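Local coordinates for protein alkaline serine protease (Pseudoalteromonas sp., PDB 1Y9Z) that probably cleaves peptide bonds in proteins as a cold-adapted, subtilisin-like serine endopeptidase, at residues 126-131 with 151-156; 138-143 with 169-174. One frame throughout, in Å; residues are numbered along the deposited sequence.

In the fold
Contact 1 pairs two neighbouring parallel strands of the central subtilase sheet, and contact 2 sets the helix between those strands against the end of the loop that leads from the second strand to strand 174-180. The segments alternate along the chain, and the centres of the two contacts lie about 10 Å apart. They touch directly: Leu-153 CD1 is 3.5 Å from Leu-143 O, and Ala-156 O is 3.2 Å from Ala-169 CB. The phenylmethanesulfonic acid pocket takes four residues from contact 1: Ser-129, Leu-130, Gly-131 and Ala-156. Contact 2 is farther off, with the side chain of Val-174 about 11 Å from that ligand, and instead supplies carbonyls to two sodium ions.

Contact 1 of 2, residues 126-131 with 151-156; sequences VTMSLG and VLLIAA. With PMS (phenylmethanesulfonic acid), chain H.
Four backbone hydrogen bonds tie Val-126 and Met-128 to the neighbouring strand. Val-126 N donates to Leu-152 O, Ile-154 N to Val-126 O, and Met-128 N to Ile-154 O at 2.8 Å. The fourth, from Ala-156 N to Met-128 O at 3.2 Å, is the most bent, 150° at the hydrogen, and its donor stands 23° from the carbonyl plane. Past the end of strand 126-128 a water donates to both Leu-130 O and Ala-156 O, bridging the two ends. The strand axes run 4.7 Å apart at 11°, the parallel pairing of a beta-alpha-beta unit whose connecting helix is 137-148, in the alpha/beta sheet of the subtilases. On the face bearing Val-126, Met-128, Leu-153 and Ala-155, Val-126 CB lies beside Leu-153 CD2 at 3.8 Å, the two side chains pointing the same way. Val-126 CG2, anti to the carbonyl carbon, reaches Val-151 CG1 at 3.7 Å. Met-128 bends at chi3, and its CE comes to Leu-153 CB at 4.2 Å. On the other face Thr-127 OG1 bonds to Ser-376 of helix 368-385. Residues 129-131 and Ala-156 line the ligand pocket, consistent with the S1 specificity pocket of subtilisins. There Ser-129 centres an inverse gamma turn, and phenylmethanesulfonic acid packs its ring on Leu-130 CB while its O2S lies 3.3 Å from Ala-156 CB.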
# COMPACT_ATOMS: atom_id res chain seq x y z
N VAL A 126 1.26 -2.67 -17.97
CA VAL A 126 2.39 -1.87 -17.51
C VAL A 126 1.88 -1.07 -16.33
O VAL A 126 0.95 -0.26 -16.46
CB VAL A 126 2.91 -0.92 -18.61
CG1 VAL A 126 4.02 -0.05 -18.06
CG2 VAL A 126 3.42 -1.74 -19.79
N THR A 127 2.47 -1.31 -15.16
CA THR A 127 2.05 -0.63 -13.95
C THR A 127 3.11 0.39 -13.52
O THR A 127 4.30 0.08 -13.43
CB THR A 127 1.74 -1.67 -12.84
OG1 THR A 127 1.13 -1.03 -11.72
CG2 THR A 127 3.01 -2.40 -12.40
N MET A 128 2.65 1.61 -13.26
CA MET A 128 3.54 2.71 -12.91
C MET A 128 3.14 3.45 -11.64
O MET A 128 2.28 4.33 -11.66
CB MET A 128 3.60 3.68 -14.10
CG MET A 128 4.04 2.99 -15.39
SD MET A 128 3.79 3.93 -16.91
CE MET A 128 2.06 3.62 -17.22
N SER A 129 3.76 3.07 -10.53
CA SER A 129 3.50 3.72 -9.25
C SER A 129 4.45 4.90 -9.16
O SER A 129 5.34 4.94 -8.32
CB SER A 129 3.74 2.74 -8.10
OG SER A 129 2.70 1.78 -8.03
N LEU A 130 4.24 5.85 -10.07
CA LEU A 130 5.07 7.03 -10.16
C LEU A 130 4.28 8.12 -10.87
O LEU A 130 3.27 7.85 -11.51
CB LEU A 130 6.35 6.71 -10.95
CG LEU A 130 6.17 6.15 -12.37
CD1 LEU A 130 5.99 7.29 -13.36
CD2 LEU A 130 7.40 5.33 -12.75
N GLY A 131 4.75 9.36 -10.75
CA GLY A 131 4.06 10.46 -11.39
C GLY A 131 4.83 11.76 -11.36
O GLY A 131 5.66 11.98 -10.48
N VAL A 151 -2.01 -2.71 -24.94
CA VAL A 151 -1.31 -2.72 -23.66
C VAL A 151 -2.08 -1.92 -22.62
O VAL A 151 -2.39 -0.75 -22.84
CB VAL A 151 0.11 -2.12 -23.80
CG1 VAL A 151 0.82 -2.16 -22.45
CG2 VAL A 151 0.89 -2.89 -24.84
N LEU A 152 -2.41 -2.55 -21.50
CA LEU A 152 -3.14 -1.89 -20.43
C LEU A 152 -2.16 -1.09 -19.56
O LEU A 152 -1.21 -1.65 -19.02
CB LEU A 152 -3.90 -2.92 -19.57
CG LEU A 152 -4.78 -2.40 -18.43
CD1 LEU A 152 -5.89 -1.52 -18.99
CD2 LEU A 152 -5.38 -3.58 -17.69
N LEU A 153 -2.42 0.21 -19.44
CA LEU A 153 -1.57 1.11 -18.67
C LEU A 153 -2.28 1.56 -17.40
O LEU A 153 -3.42 2.04 -17.44
CB LEU A 153 -1.21 2.33 -19.52
CG LEU A 153 -0.62 2.01 -20.91
CD1 LEU A 153 -0.44 3.31 -21.69
CD2 LEU A 153 0.70 1.28 -20.76
N ILE A 154 -1.60 1.41 -16.26
CA ILE A 154 -2.16 1.76 -14.97
C ILE A 154 -1.13 2.55 -14.16
O ILE A 154 0.04 2.18 -14.12
CB ILE A 154 -2.57 0.47 -14.21
CG1 ILE A 154 -3.58 -0.31 -15.05
CG2 ILE A 154 -3.14 0.81 -12.84
CD1 ILE A 154 -3.86 -1.71 -14.55
N ALA A 155 -1.56 3.64 -13.52
CA ALA A 155 -0.64 4.47 -12.75
C ALA A 155 -1.28 5.15 -11.54
O ALA A 155 -2.51 5.29 -11.46
CB ALA A 155 -0.01 5.52 -13.66
N ALA A 156 -0.43 5.61 -10.63
CA ALA A 156 -0.87 6.26 -9.39
C ALA A 156 -1.31 7.71 -9.56
O ALA A 156 -0.64 8.50 -10.23
CB ALA A 156 0.26 6.18 -8.36
C PMS H . 4.73 7.94 -5.25
S PMS H . 3.25 7.14 -5.91
C1 PMS H . 5.82 8.22 -6.31
C2 PMS H . 5.79 9.49 -7.00
C3 PMS H . 6.78 9.79 -7.98
C4 PMS H . 7.79 8.79 -8.25
C5 PMS H . 7.82 7.54 -7.58
C6 PMS H . 6.86 7.20 -6.59
O2S PMS H . 3.02 7.67 -7.25
O1S PMS H . 2.12 7.42 -5.07
O HOH W 1 0.94 9.10 -12.51

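Contact 2 of 2, residues 138-143 with 169-174. With NA (sodium ion), chain E; NA (sodium ion), chain F.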
# COMPACT_ATOMS: atom_id res chain seq x y z
N THR A 138 3.91 14.44 -27.19
CA THR A 138 4.66 13.27 -27.64
C THR A 138 4.40 12.09 -26.70
O THR A 138 4.22 10.96 -27.15
CB THR A 138 6.17 13.56 -27.69
OG1 THR A 138 6.42 14.65 -28.58
CG2 THR A 138 6.92 12.34 -28.20
N GLU A 139 4.39 12.36 -25.40
CA GLU A 139 4.15 11.31 -24.43
C GLU A 139 2.70 10.83 -24.49
O GLU A 139 2.43 9.63 -24.47
CB GLU A 139 4.51 11.81 -23.03
CG GLU A 139 4.43 10.76 -21.94
CD GLU A 139 5.03 11.26 -20.64
OE1 GLU A 139 6.14 10.80 -20.28
OE2 GLU A 139 4.41 12.12 -19.99
N ARG A 140 1.76 11.77 -24.57
CA ARG A 140 0.35 11.42 -24.65
C ARG A 140 0.12 10.49 -25.84
O ARG A 140 -0.56 9.47 -25.74
CB ARG A 140 -0.52 12.67 -24.80
CG ARG A 140 -2.02 12.40 -24.75
CD ARG A 140 -2.85 13.61 -25.16
NE ARG A 140 -2.69 14.76 -24.26
CZ ARG A 140 -3.15 14.81 -23.01
NH1 ARG A 140 -3.81 13.78 -22.50
NH2 ARG A 140 -2.96 15.90 -22.28
N ASN A 141 0.71 10.85 -26.98
CA ASN A 141 0.57 10.07 -28.21
C ASN A 141 1.22 8.69 -28.11
O ASN A 141 0.64 7.69 -28.53
CB ASN A 141 1.17 10.84 -29.39
CG ASN A 141 0.32 12.02 -29.82
OD1 ASN A 141 0.76 12.86 -30.60
ND2 ASN A 141 -0.91 12.07 -29.34
N ALA A 142 2.43 8.64 -27.56
CA ALA A 142 3.15 7.37 -27.42
C ALA A 142 2.37 6.38 -26.56
O ALA A 142 2.27 5.20 -26.91
CB ALA A 142 4.53 7.61 -26.83
N LEU A 143 1.83 6.85 -25.44
CA LEU A 143 1.08 5.97 -24.56
C LEU A 143 -0.25 5.56 -25.17
O LEU A 143 -0.70 4.43 -24.99
CB LEU A 143 0.88 6.63 -23.19
CG LEU A 143 2.03 6.41 -22.20
CD1 LEU A 143 3.35 6.90 -22.79
CD2 LEU A 143 1.73 7.12 -20.89
N ALA A 169 -0.68 8.94 -15.03
CA ALA A 169 -2.04 8.62 -14.61
C ALA A 169 -3.13 9.47 -15.26
O ALA A 169 -4.19 8.95 -15.61
CB ALA A 169 -2.15 8.73 -13.10
N SER A 170 -2.86 10.76 -15.42
CA SER A 170 -3.87 11.66 -15.97
C SER A 170 -4.07 11.72 -17.49
O SER A 170 -4.83 12.55 -17.97
CB SER A 170 -3.64 13.06 -15.40
OG SER A 170 -3.73 13.00 -13.98
N TYR A 171 -3.40 10.84 -18.23
CA TYR A 171 -3.59 10.76 -19.68
C TYR A 171 -4.79 9.84 -19.85
O TYR A 171 -5.02 8.95 -19.03
CB TYR A 171 -2.37 10.13 -20.37
CG TYR A 171 -1.15 11.01 -20.45
CD1 TYR A 171 0.09 10.56 -20.00
CD2 TYR A 171 -1.22 12.29 -21.01
CE1 TYR A 171 1.23 11.34 -20.11
CE2 TYR A 171 -0.08 13.09 -21.12
CZ TYR A 171 1.14 12.61 -20.66
OH TYR A 171 2.27 13.38 -20.77
N ASP A 172 -5.56 10.02 -20.92
CA ASP A 172 -6.74 9.18 -21.15
C ASP A 172 -6.43 7.71 -21.42
O ASP A 172 -7.30 6.86 -21.26
CB ASP A 172 -7.57 9.74 -22.31
CG ASP A 172 -8.26 11.04 -21.95
OD1 ASP A 172 -8.91 11.10 -20.89
OD2 ASP A 172 -8.15 12.01 -22.74
N SER A 173 -5.20 7.42 -21.82
CA SER A 173 -4.80 6.05 -22.13
C SER A 173 -4.35 5.25 -20.91
O SER A 173 -4.01 4.07 -21.02
CB SER A 173 -3.64 6.07 -23.13
OG SER A 173 -2.52 6.74 -22.57
N VAL A 174 -4.37 5.90 -19.75
CA VAL A 174 -3.92 5.28 -18.51
C VAL A 174 -4.97 5.32 -17.41
O VAL A 174 -5.69 6.31 -17.26
CB VAL A 174 -2.65 6.01 -17.98
CG1 VAL A 174 -2.11 5.32 -16.75
CG2 VAL A 174 -1.60 6.08 -19.08
NA NA E . -6.06 8.51 -17.00
NA NA F . -7.82 7.63 -15.68
O HOH W 2 -2.45 9.15 -23.73
O HOH W 3 -5.23 11.85 -23.07
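With CG anti to the backbone N (chi1 -175°) and the chain extended beyond it, Glu-139 carries its carboxylate to the hydroxyl of Tyr-171. Tyr-171 OH donates to the anti lone pair of Glu-139 OE2 at 2.6 Å, and the backbone N of Thr-136 also bonds to this hydroxyl. Arg-140 bends at chi3 (-63°), and the CD2 edge of the Tyr-171 ring points at its guanidinium face, the planes 90° apart and CD2 3.3 Å from Arg-140 NH1. Arg-140 CA sits over one face of the Tyr-171 ring in a CH-pi contact, 4.1 Å from the centroid. Leu-143 CD2 meets both Tyr-171 CD1 and Val-174 CG2 at 3.9 Å. One water joins Arg-140 O to Ser-173 OG, and another links Arg-140 NH1 with Asp-172 N. A leucine in place of Tyr-171 would probably leave Glu-139 OE2 without its hydroxyl partner and remove the ring edge that the Arg-140 guanidinium rests on. On the backbone side of Tyr-171, the type I turn from Tyr-171 to Val-174 helps shape a sodium site in which Ala-169 O, Tyr-171 O and Val-174 O bind one ion with the side chain of Gln-195, consistent with the weak cation-binding site of subtilisins at this loop.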